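Local coordinates for protein quercetin 2,3-dioxygenase (Escherichia coli, PDB 1TQ5) that cleaves the flavonol quercetin with molecular oxygen in vitro as a metal-dependent pirin-family bicupin dioxygenase, its physiological role being unknown, at residues F37-V42 with F226-V231; T72-D77 with S102-S107; I117-E122 with V156-E161. All blocks are in the same frame, centred on the assembly; numbering follows the deposited sequence.

How the contacts relate
Contacts 1 and 3 join the two cupin domains of this pirin, whereas contact 2 lies wholly within the N-terminal one. Contacts 1 and 3 are neighbours and share a sheet in which strands 40-48 and 112-119 run side by side; Met-120 N probably donates to Ala-39 O, 2.9 Å away. Both centre about 11 Å from the centre of the chain and combine buried apolar residues with exposed edges at Val-231 and Glu-122; contact 2 centres farther out, at about 18 Å. Their chemistry differs: aliphatic and aromatic packing with one hydrogen bond from a serine hydroxyl in contact 1, regular backbone pairing beside the metal site in contact 2, and a glutamine amide bonded to the backbone where a strand end meets a loop in contact 3.

Contact 1 (F37-V42 with F226-V231); sequences FSALRV and FDLPPV
Leu-228 meets both ends of the turn at 37-40: its CD1 lies at the edge of the Phe-37 ring, 3.4 Å from CD2, and 4.0 Å from Leu-40 CB. Leu-40 in turn lays CD2 over the centre of the Phe-226 ring, a CH-pi contact of 4.1 Å to the centroid and 11° off the normal, the two side chains crossing at about a right angle. The polar link is a single hydrogen bond from Ser-38 OG to Pro-229 O, 2.7 Å long, with the donor tilted from the carbonyl plane. Because OG stands anti to the Ser-38 nitrogen (chi1 -177°), it is swung across to the proline, whose CG it also touches.

The two segments belong to different halves of the bicupin, so a turn leading into strand 40-48 of the N-terminal cupin rests on the end of strand 221-228 from the C-terminal one. That turn is type II', closed by Leu-40 N to Phe-37 O at 2.9 Å, and it presents Ser-38 to the proline carbonyl. Further out, Arg-41 and Val-42 pair with the single residue Trp-118, a classic beta bulge. Trp-184 and Ile-117 add further packing around Leu-40.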
loop_
_atom_site.group_PDB
_atom_site.type_symbol
_atom_site.label_atom_id
_atom_site.label_comp_id
_atom_site.label_asym_id
_atom_site.label_seq_id
_atom_site.Cartn_x
_atom_site.Cartn_y
_atom_site.Cartn_z
ATOM N N PHE A 37 3.674 -10.299 -4.657
ATOM C CA PHE A 37 3.324 -10.035 -6.053
ATOM C C PHE A 37 4.302 -9.087 -6.740
ATOM O O PHE A 37 4.207 -7.867 -6.593
ATOM C CB PHE A 37 1.905 -9.458 -6.103
ATOM C CG PHE A 37 1.288 -9.467 -7.467
ATOM C CD1 PHE A 37 0.899 -10.660 -8.060
ATOM C CD2 PHE A 37 1.071 -8.278 -8.151
ATOM C CE1 PHE A 37 0.299 -10.669 -9.314
ATOM C CE2 PHE A 37 0.472 -8.277 -9.405
ATOM C CZ PHE A 37 0.082 -9.476 -9.987
ATOM N N SER A 38 5.225 -9.652 -7.515
ATOM C CA SER A 38 6.250 -8.868 -8.202
ATOM C C SER A 38 7.040 -8.098 -7.140
ATOM O O SER A 38 7.447 -8.681 -6.135
ATOM C CB SER A 38 5.618 -7.900 -9.211
ATOM O OG SER A 38 6.616 -7.187 -9.930
ATOM N N ALA A 39 7.248 -6.798 -7.349
ATOM C CA ALA A 39 7.991 -5.980 -6.386
ATOM C C ALA A 39 7.178 -5.678 -5.119
ATOM O O ALA A 39 7.718 -5.179 -4.129
ATOM C CB ALA A 39 8.437 -4.676 -7.039
ATOM N N LEU A 40 5.884 -5.974 -5.153
ATOM C CA LEU A 40 5.021 -5.739 -3.994
ATOM C C LEU A 40 5.186 -6.916 -3.041
ATOM O O LEU A 40 4.740 -8.027 -3.324
ATOM C CB LEU A 40 3.564 -5.612 -4.440
ATOM C CG LEU A 40 2.549 -5.208 -3.371
ATOM C CD1 LEU A 40 2.983 -3.905 -2.706
ATOM C CD2 LEU A 40 1.179 -5.066 -4.011
ATOM N N ARG A 41 5.827 -6.668 -1.907
ATOM C CA ARG A 41 6.089 -7.729 -0.953
ATOM C C ARG A 41 5.184 -7.772 0.272
ATOM O O ARG A 41 4.880 -8.850 0.779
ATOM C CB ARG A 41 7.552 -7.652 -0.495
ATOM C CG ARG A 41 8.579 -7.860 -1.614
ATOM C CD ARG A 41 8.312 -9.154 -2.369
ATOM N NE ARG A 41 9.393 -9.504 -3.282
ATOM C CZ ARG A 41 10.612 -9.875 -2.896
ATOM N NH1 ARG A 41 10.912 -9.945 -1.605
ATOM N NH2 ARG A 41 11.532 -10.178 -3.803
ATOM N N VAL A 42 4.750 -6.609 0.744
ATOM C CA VAL A 42 3.917 -6.550 1.940
ATOM C C VAL A 42 2.769 -5.535 1.874
ATOM O O VAL A 42 2.926 -4.430 1.352
ATOM C CB VAL A 42 4.782 -6.186 3.175
ATOM C CG1 VAL A 42 3.939 -6.183 4.436
ATOM C CG2 VAL A 42 5.949 -7.160 3.315
ATOM N N PHE A 226 -1.538 -0.694 -8.147
ATOM C CA PHE A 226 -0.101 -0.903 -8.239
ATOM C C PHE A 226 0.245 -1.422 -9.626
ATOM O O PHE A 226 -0.180 -2.517 -9.984
ATOM C CB PHE A 226 0.339 -1.953 -7.219
ATOM C CG PHE A 226 0.165 -1.537 -5.789
ATOM C CD1 PHE A 226 1.199 -0.912 -5.102
ATOM C CD2 PHE A 226 -1.020 -1.812 -5.112
ATOM C CE1 PHE A 226 1.056 -0.574 -3.756
ATOM C CE2 PHE A 226 -1.176 -1.482 -3.775
ATOM C CZ PHE A 226 -0.133 -0.861 -3.092
ATOM N N ASP A 227 0.995 -0.643 -10.406
ATOM C CA ASP A 227 1.434 -1.068 -11.746
ATOM C C ASP A 227 2.863 -1.579 -11.521
ATOM O O ASP A 227 3.800 -0.790 -11.360
ATOM C CB ASP A 227 1.454 0.119 -12.716
ATOM C CG ASP A 227 1.588 -0.316 -14.177
ATOM O OD1 ASP A 227 2.521 -1.085 -14.495
ATOM O OD2 ASP A 227 0.757 0.117 -15.008
ATOM N N LEU A 228 3.023 -2.898 -11.525
ATOM C CA LEU A 228 4.304 -3.527 -11.232
ATOM C C LEU A 228 5.088 -4.129 -12.397
ATOM O O LEU A 228 4.518 -4.540 -13.404
ATOM C CB LEU A 228 4.063 -4.603 -10.172
ATOM C CG LEU A 228 3.311 -4.071 -8.951
ATOM C CD1 LEU A 228 2.540 -5.184 -8.257
ATOM C CD2 LEU A 228 4.309 -3.405 -8.019
ATOM N N PRO A 229 6.422 -4.211 -12.250
ATOM C CA PRO A 229 7.318 -4.764 -13.271
ATOM C C PRO A 229 7.152 -6.267 -13.507
ATOM O O PRO A 229 6.685 -7.001 -12.631
ATOM C CB PRO A 229 8.706 -4.415 -12.735
ATOM C CG PRO A 229 8.515 -4.444 -11.260
ATOM C CD PRO A 229 7.193 -3.722 -11.094
ATOM N N PRO A 230 7.546 -6.743 -14.698
ATOM C CA PRO A 230 7.448 -8.162 -15.063
ATOM C C PRO A 230 8.183 -9.036 -14.053
ATOM O O PRO A 230 9.113 -8.578 -13.395
ATOM C CB PRO A 230 8.101 -8.206 -16.446
ATOM C CG PRO A 230 7.817 -6.826 -16.995
ATOM C CD PRO A 230 8.118 -5.955 -15.806
ATOM N N VAL A 231 7.770 -10.291 -13.932
ATOM C CA VAL A 231 8.409 -11.206 -12.988
ATOM C C VAL A 231 9.413 -12.123 -13.685
ATOM O O VAL A 231 9.027 -13.080 -14.359
ATOM C CB VAL A 231 7.362 -12.076 -12.259
ATOM C CG1 VAL A 231 8.055 -13.099 -11.378
ATOM C CG2 VAL A 231 6.443 -11.191 -11.425
#

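Contact 2 (T72-D77 with S102-S107); sequences TVEHQD and SEYNPS
Glu-74 and Tyr-104 form an antiparallel hydrogen-bonded pair, with Glu-74 N 2.9 Å from Tyr-104 O, as do Gln-76 and Ser-102, with His-75 and Glu-103 a non-hydrogen-bonded pair between them and the strand segments at 159°.

On the face with Glu-74, the Tyr-104 ring lies alongside the glutamate chain: CB sits over the ring, 3.7 Å from its centroid, offset toward the rim. With CG anti to the Glu-74 nitrogen (chi1 175°) and a bend at chi2, the carboxylate comes round toward the phenol. Water 2 bridges them, giving a proton to Glu-74 OE1 at 2.8 Å and lying 2.6 Å from Tyr-104 OH. A leucine in place of Tyr-104 would probably lose the flat face against Glu-74 CB and leave that water without its phenol partner.

These strands belong to a four-stranded sheet of the N-terminal cupin, whose opposite face carries the metal site. There Glu-103, which probably serves as a metal ligand as in relatives although its side chain stays about 5 Å from the bound cadmium ion, packs CG on Val-73 CG2 at 3.8 Å and has a weak hydrogen bond to the metal ligand His-101. Tyr-130 stacks on the His-75 ring. Where the strand ends, Asn-105 OD1 accepts from Ser-107 N in an Asx turn while its ND2 bonds to Glu-110 O.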
loop_
_atom_site.group_PDB
_atom_site.type_symbol
_atom_site.label_atom_id
_atom_site.label_comp_id
_atom_site.label_asym_id
_atom_site.label_seq_id
_atom_site.Cartn_x
_atom_site.Cartn_y
_atom_site.Cartn_z
ATOM N N THR A 72 -4.051 9.487 13.284
ATOM C CA THR A 72 -2.765 10.098 12.997
ATOM C C THR A 72 -1.633 9.156 13.392
ATOM O O THR A 72 -1.765 8.375 14.331
ATOM C CB THR A 72 -2.588 11.415 13.798
ATOM O OG1 THR A 72 -3.725 12.264 13.595
ATOM C CG2 THR A 72 -1.328 12.155 13.343
ATOM N N VAL A 73 -0.525 9.225 12.662
ATOM C CA VAL A 73 0.637 8.411 12.975
ATOM C C VAL A 73 1.848 9.325 13.098
ATOM O O VAL A 73 2.000 10.279 12.333
ATOM C CB VAL A 73 0.916 7.349 11.892
ATOM C CG1 VAL A 73 1.259 8.014 10.570
ATOM C CG2 VAL A 73 2.053 6.439 12.350
ATOM N N GLU A 74 2.695 9.040 14.079
ATOM C CA GLU A 74 3.904 9.818 14.312
ATOM C C GLU A 74 5.126 8.989 13.909
ATOM O O GLU A 74 5.335 7.883 14.414
ATOM C CB GLU A 74 4.009 10.196 15.786
ATOM C CG GLU A 74 5.304 10.907 16.155
ATOM C CD GLU A 74 5.165 12.415 16.179
ATOM O OE1 GLU A 74 4.322 12.920 16.953
ATOM O OE2 GLU A 74 5.902 13.095 15.432
ATOM N N HIS A 75 5.930 9.531 13.002
ATOM C CA HIS A 75 7.123 8.843 12.537
ATOM C C HIS A 75 8.409 9.411 13.138
ATOM O O HIS A 75 8.542 10.622 13.320
ATOM C CB HIS A 75 7.188 8.910 11.007
ATOM C CG HIS A 75 8.510 8.510 10.433
ATOM N ND1 HIS A 75 9.594 9.362 10.396
ATOM C CD2 HIS A 75 8.923 7.351 9.867
ATOM C CE1 HIS A 75 10.617 8.746 9.831
ATOM N NE2 HIS A 75 10.236 7.524 9.502
ATOM N N GLN A 76 9.345 8.515 13.443
ATOM C CA GLN A 76 10.648 8.876 13.994
ATOM C C GLN A 76 11.671 7.904 13.406
ATOM O O GLN A 76 11.438 6.694 13.379
ATOM C CB GLN A 76 10.632 8.764 15.520
ATOM C CG GLN A 76 9.776 9.823 16.205
ATOM C CD GLN A 76 9.585 9.559 17.686
ATOM O OE1 GLN A 76 10.550 9.469 18.446
ATOM N NE2 GLN A 76 8.333 9.437 18.105
ATOM N N ASP A 77 12.801 8.417 12.929
ATOM C CA ASP A 77 13.800 7.531 12.343
ATOM C C ASP A 77 15.232 7.826 12.762
ATOM O O ASP A 77 15.535 8.918 13.241
ATOM C CB ASP A 77 13.696 7.562 10.816
ATOM C CG ASP A 77 14.049 8.917 10.227
ATOM O OD1 ASP A 77 13.706 9.159 9.051
ATOM O OD2 ASP A 77 14.673 9.736 10.934
ATOM N N SER A 102 10.493 4.122 14.114
ATOM C CA SER A 102 9.377 3.741 14.959
ATOM C C SER A 102 8.172 4.528 14.472
ATOM O O SER A 102 8.320 5.589 13.862
ATOM C CB SER A 102 9.662 4.087 16.423
ATOM O OG SER A 102 9.644 5.487 16.618
ATOM N N GLU A 103 6.987 3.993 14.732
ATOM C CA GLU A 103 5.726 4.622 14.347
ATOM C C GLU A 103 4.730 4.376 15.461
ATOM O O GLU A 103 4.521 3.234 15.862
ATOM C CB GLU A 103 5.169 4.004 13.061
ATOM C CG GLU A 103 5.470 4.774 11.793
ATOM C CD GLU A 103 6.644 4.202 11.036
ATOM O OE1 GLU A 103 6.688 2.962 10.879
ATOM O OE2 GLU A 103 7.509 4.987 10.589
ATOM N N TYR A 104 4.106 5.434 15.957
ATOM C CA TYR A 104 3.135 5.264 17.020
ATOM C C TYR A 104 1.925 6.165 16.834
ATOM O O TYR A 104 1.926 7.078 16.009
ATOM C CB TYR A 104 3.795 5.521 18.384
ATOM C CG TYR A 104 4.089 6.971 18.671
ATOM C CD1 TYR A 104 3.111 7.804 19.209
ATOM C CD2 TYR A 104 5.336 7.520 18.381
ATOM C CE1 TYR A 104 3.367 9.149 19.451
ATOM C CE2 TYR A 104 5.602 8.864 18.618
ATOM C CZ TYR A 104 4.611 9.674 19.151
ATOM O OH TYR A 104 4.855 11.013 19.365
ATOM N N ASN A 105 0.882 5.872 17.593
ATOM C CA ASN A 105 -0.349 6.638 17.558
ATOM C C ASN A 105 -0.220 7.702 18.638
ATOM O O ASN A 105 -0.247 7.391 19.825
ATOM C CB ASN A 105 -1.529 5.722 17.864
ATOM C CG ASN A 105 -2.853 6.446 17.826
ATOM O OD1 ASN A 105 -2.908 7.665 17.661
ATOM N ND2 ASN A 105 -3.931 5.699 17.984
ATOM N N PRO A 106 -0.053 8.975 18.241
ATOM C CA PRO A 106 0.087 10.075 19.205
ATOM C C PRO A 106 -1.197 10.419 19.963
ATOM O O PRO A 106 -1.157 11.031 21.032
ATOM C CB PRO A 106 0.573 11.230 18.337
ATOM C CG PRO A 106 -0.118 10.964 17.028
ATOM C CD PRO A 106 0.095 9.468 16.860
ATOM N N SER A 107 -2.338 10.035 19.406
ATOM C CA SER A 107 -3.606 10.316 20.057
ATOM C C SER A 107 -3.677 9.565 21.382
ATOM O O SER A 107 -3.286 8.401 21.469
ATOM C CB SER A 107 -4.763 9.887 19.160
ATOM O OG SER A 107 -5.994 9.995 19.844
HETATM O O HOH W 1 -4.787 8.436 15.793
HETATM O O HOH W 2 4.894 13.614 19.656
#

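Contact 3 (I117-E122 with V156-E161)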
loop_
_atom_site.group_PDB
_atom_site.type_symbol
_atom_site.label_atom_id
_atom_site.label_comp_id
_atom_site.label_asym_id
_atom_site.label_seq_id
_atom_site.Cartn_x
_atom_site.Cartn_y
_atom_site.Cartn_z
ATOM N N ILE A 117 2.827 -0.654 3.457
ATOM C CA ILE A 117 3.234 -1.282 2.202
ATOM C C ILE A 117 4.754 -1.379 2.025
ATOM O O ILE A 117 5.464 -0.401 2.236
ATOM C CB ILE A 117 2.670 -0.479 1.010
ATOM C CG1 ILE A 117 1.170 -0.221 1.215
ATOM C CG2 ILE A 117 2.939 -1.212 -0.292
ATOM C CD1 ILE A 117 0.342 -1.471 1.361
ATOM N N TRP A 118 5.244 -2.551 1.624
ATOM C CA TRP A 118 6.677 -2.747 1.395
ATOM C C TRP A 118 6.929 -3.052 -0.073
ATOM O O TRP A 118 6.318 -3.959 -0.645
ATOM C CB TRP A 118 7.230 -3.907 2.226
ATOM C CG TRP A 118 7.309 -3.664 3.709
ATOM C CD1 TRP A 118 6.553 -2.793 4.447
ATOM C CD2 TRP A 118 8.120 -4.381 4.645
ATOM N NE1 TRP A 118 6.841 -2.931 5.783
ATOM C CE2 TRP A 118 7.799 -3.899 5.933
ATOM C CE3 TRP A 118 9.083 -5.390 4.520
ATOM C CZ2 TRP A 118 8.407 -4.393 7.093
ATOM C CZ3 TRP A 118 9.688 -5.883 5.672
ATOM C CH2 TRP A 118 9.346 -5.382 6.942
ATOM N N ILE A 119 7.835 -2.294 -0.678
ATOM C CA ILE A 119 8.172 -2.485 -2.079
ATOM C C ILE A 119 9.666 -2.742 -2.229
ATOM O O ILE A 119 10.490 -1.950 -1.776
ATOM C CB ILE A 119 7.767 -1.251 -2.900
ATOM C CG1 ILE A 119 6.243 -1.122 -2.891
ATOM C CG2 ILE A 119 8.292 -1.366 -4.340
ATOM C CD1 ILE A 119 5.736 0.170 -3.479
HETATM N N MSE A 120 10.015 -3.863 -2.848
HETATM C CA MSE A 120 11.421 -4.191 -3.047
HETATM C C MSE A 120 12.062 -3.199 -4.007
HETATM O O MSE A 120 11.565 -2.982 -5.104
HETATM C CB MSE A 120 11.581 -5.600 -3.618
HETATM C CG MSE A 120 13.013 -5.907 -4.018
HETATM SE SE MSE A 120 13.239 -7.529 -4.748
HETATM C CE MSE A 120 13.946 -8.421 -3.346
ATOM N N PRO A 121 13.176 -2.580 -3.600
ATOM C CA PRO A 121 13.827 -1.623 -4.496
ATOM C C PRO A 121 14.594 -2.384 -5.574
ATOM O O PRO A 121 15.235 -3.395 -5.285
ATOM C CB PRO A 121 14.744 -0.852 -3.554
ATOM C CG PRO A 121 15.167 -1.913 -2.575
ATOM C CD PRO A 121 13.868 -2.648 -2.299
ATOM N N GLU A 122 14.518 -1.917 -6.814
ATOM C CA GLU A 122 15.224 -2.593 -7.894
ATOM C C GLU A 122 16.718 -2.363 -7.738
ATOM O O GLU A 122 17.535 -3.110 -8.281
ATOM C CB GLU A 122 14.734 -2.096 -9.258
ATOM C CG GLU A 122 14.908 -0.613 -9.517
ATOM C CD GLU A 122 14.281 -0.190 -10.836
ATOM O OE1 GLU A 122 14.614 -0.799 -11.876
ATOM O OE2 GLU A 122 13.456 0.748 -10.835
ATOM N N VAL A 156 9.919 6.552 -6.019
ATOM C CA VAL A 156 10.049 5.207 -5.486
ATOM C C VAL A 156 11.187 4.588 -6.286
ATOM O O VAL A 156 11.246 4.740 -7.504
ATOM C CB VAL A 156 8.727 4.389 -5.653
ATOM C CG1 VAL A 156 8.417 4.160 -7.121
ATOM C CG2 VAL A 156 8.835 3.068 -4.906
ATOM N N HIS A 157 12.107 3.922 -5.594
ATOM C CA HIS A 157 13.257 3.295 -6.242
ATOM C C HIS A 157 12.913 1.922 -6.806
ATOM O O HIS A 157 13.501 0.909 -6.425
ATOM C CB HIS A 157 14.410 3.176 -5.245
ATOM C CG HIS A 157 14.927 4.496 -4.767
ATOM N ND1 HIS A 157 15.580 5.384 -5.596
ATOM C CD2 HIS A 157 14.876 5.086 -3.551
ATOM C CE1 HIS A 157 15.908 6.463 -4.910
ATOM N NE2 HIS A 157 15.492 6.309 -3.667
ATOM N N GLN A 158 11.956 1.900 -7.724
ATOM C CA GLN A 158 11.517 0.663 -8.346
ATOM C C GLN A 158 10.707 1.034 -9.578
ATOM O O GLN A 158 10.031 2.063 -9.595
ATOM C CB GLN A 158 10.671 -0.139 -7.344
ATOM C CG GLN A 158 10.104 -1.462 -7.846
ATOM C CD GLN A 158 11.125 -2.313 -8.576
ATOM O OE1 GLN A 158 11.358 -2.130 -9.770
ATOM N NE2 GLN A 158 11.744 -3.243 -7.860
ATOM N N ASP A 159 10.802 0.215 -10.618
ATOM C CA ASP A 159 10.069 0.466 -11.854
ATOM C C ASP A 159 8.588 0.191 -11.613
ATOM O O ASP A 159 8.031 -0.767 -12.148
ATOM C CB ASP A 159 10.586 -0.451 -12.969
ATOM C CG ASP A 159 9.903 -0.194 -14.301
ATOM O OD1 ASP A 159 9.899 -1.106 -15.157
ATOM O OD2 ASP A 159 9.382 0.926 -14.498
HETATM N N MSE A 160 7.950 1.027 -10.802
HETATM C CA MSE A 160 6.535 0.833 -10.509
HETATM C C MSE A 160 5.795 2.140 -10.273
HETATM O O MSE A 160 6.376 3.130 -9.840
HETATM C CB MSE A 160 6.373 -0.069 -9.274
HETATM C CG MSE A 160 6.683 0.602 -7.935
HETATM SE SE MSE A 160 5.322 1.626 -7.289
HETATM C CE MSE A 160 4.292 0.338 -6.548
ATOM N N GLU A 161 4.501 2.126 -10.569
ATOM C CA GLU A 161 3.649 3.286 -10.358
ATOM C C GLU A 161 2.498 2.883 -9.442
ATOM O O GLU A 161 1.993 1.764 -9.525
ATOM C CB GLU A 161 3.073 3.785 -11.680
ATOM C CG GLU A 161 4.100 4.227 -12.695
ATOM C CD GLU A 161 3.448 4.827 -13.920
ATOM O OE1 GLU A 161 2.509 4.197 -14.454
ATOM O OE2 GLU A 161 3.872 5.920 -14.351
#
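Gln-158 reaches past Ile-119 to the carbonyl of Met-120, at the end of strand 112-119. Its CB lies 4.0 Å from Ile-119 CG2, and CG continues over the same methyl while also approaching the carbonyl oxygen of Met-120. CG is anti to the Gln-158 nitrogen (chi1 179°), which sends the chain toward the other segment; a bend at chi2 then turns the amide across the backbone of 120-122. There CD packs against Glu-122 CB, and the amide ends are put to separate uses. NE2 donates to Met-120 O at 2.8 Å, with the acceptor close to the amide plane of Gln-158 and the donor tilted 30° from the carbonyl plane. OE1 lies 3.4 Å from Glu-122 CB. The bond to Met-120 O fixes which way the amide faces; the short, strongly bent approach of Asp-159 N to OE1 adds a less certain second hold.

A backbone bond lies beside it, Glu-122 N to His-157 O at 3.0 Å. His-157 is the centre of an inverse gamma turn, as is Asp-159, and the two tight bends place the glutamine between them. Pro-121 CA also approaches His-157 O, at 3.2 Å. The Glu-122 side chain passes obliquely by the glutamine, its carboxylate plane only 22° from the amide plane.

At the buried end of the contact Ile-119 and the selenomethionine Met-160 meet end to end, CD1 and CE at 3.4 Å, tighter than usual for carbon atoms. Met-160 also touches Phe-226 and Leu-228 of strand 221-228. The segment 117-122 thus leaves the N-terminal cupin sheet between strands 40-48 and 63-70, and meets the loop that leads from strand 154-155 into strand 161-167 of the C-terminal cupin.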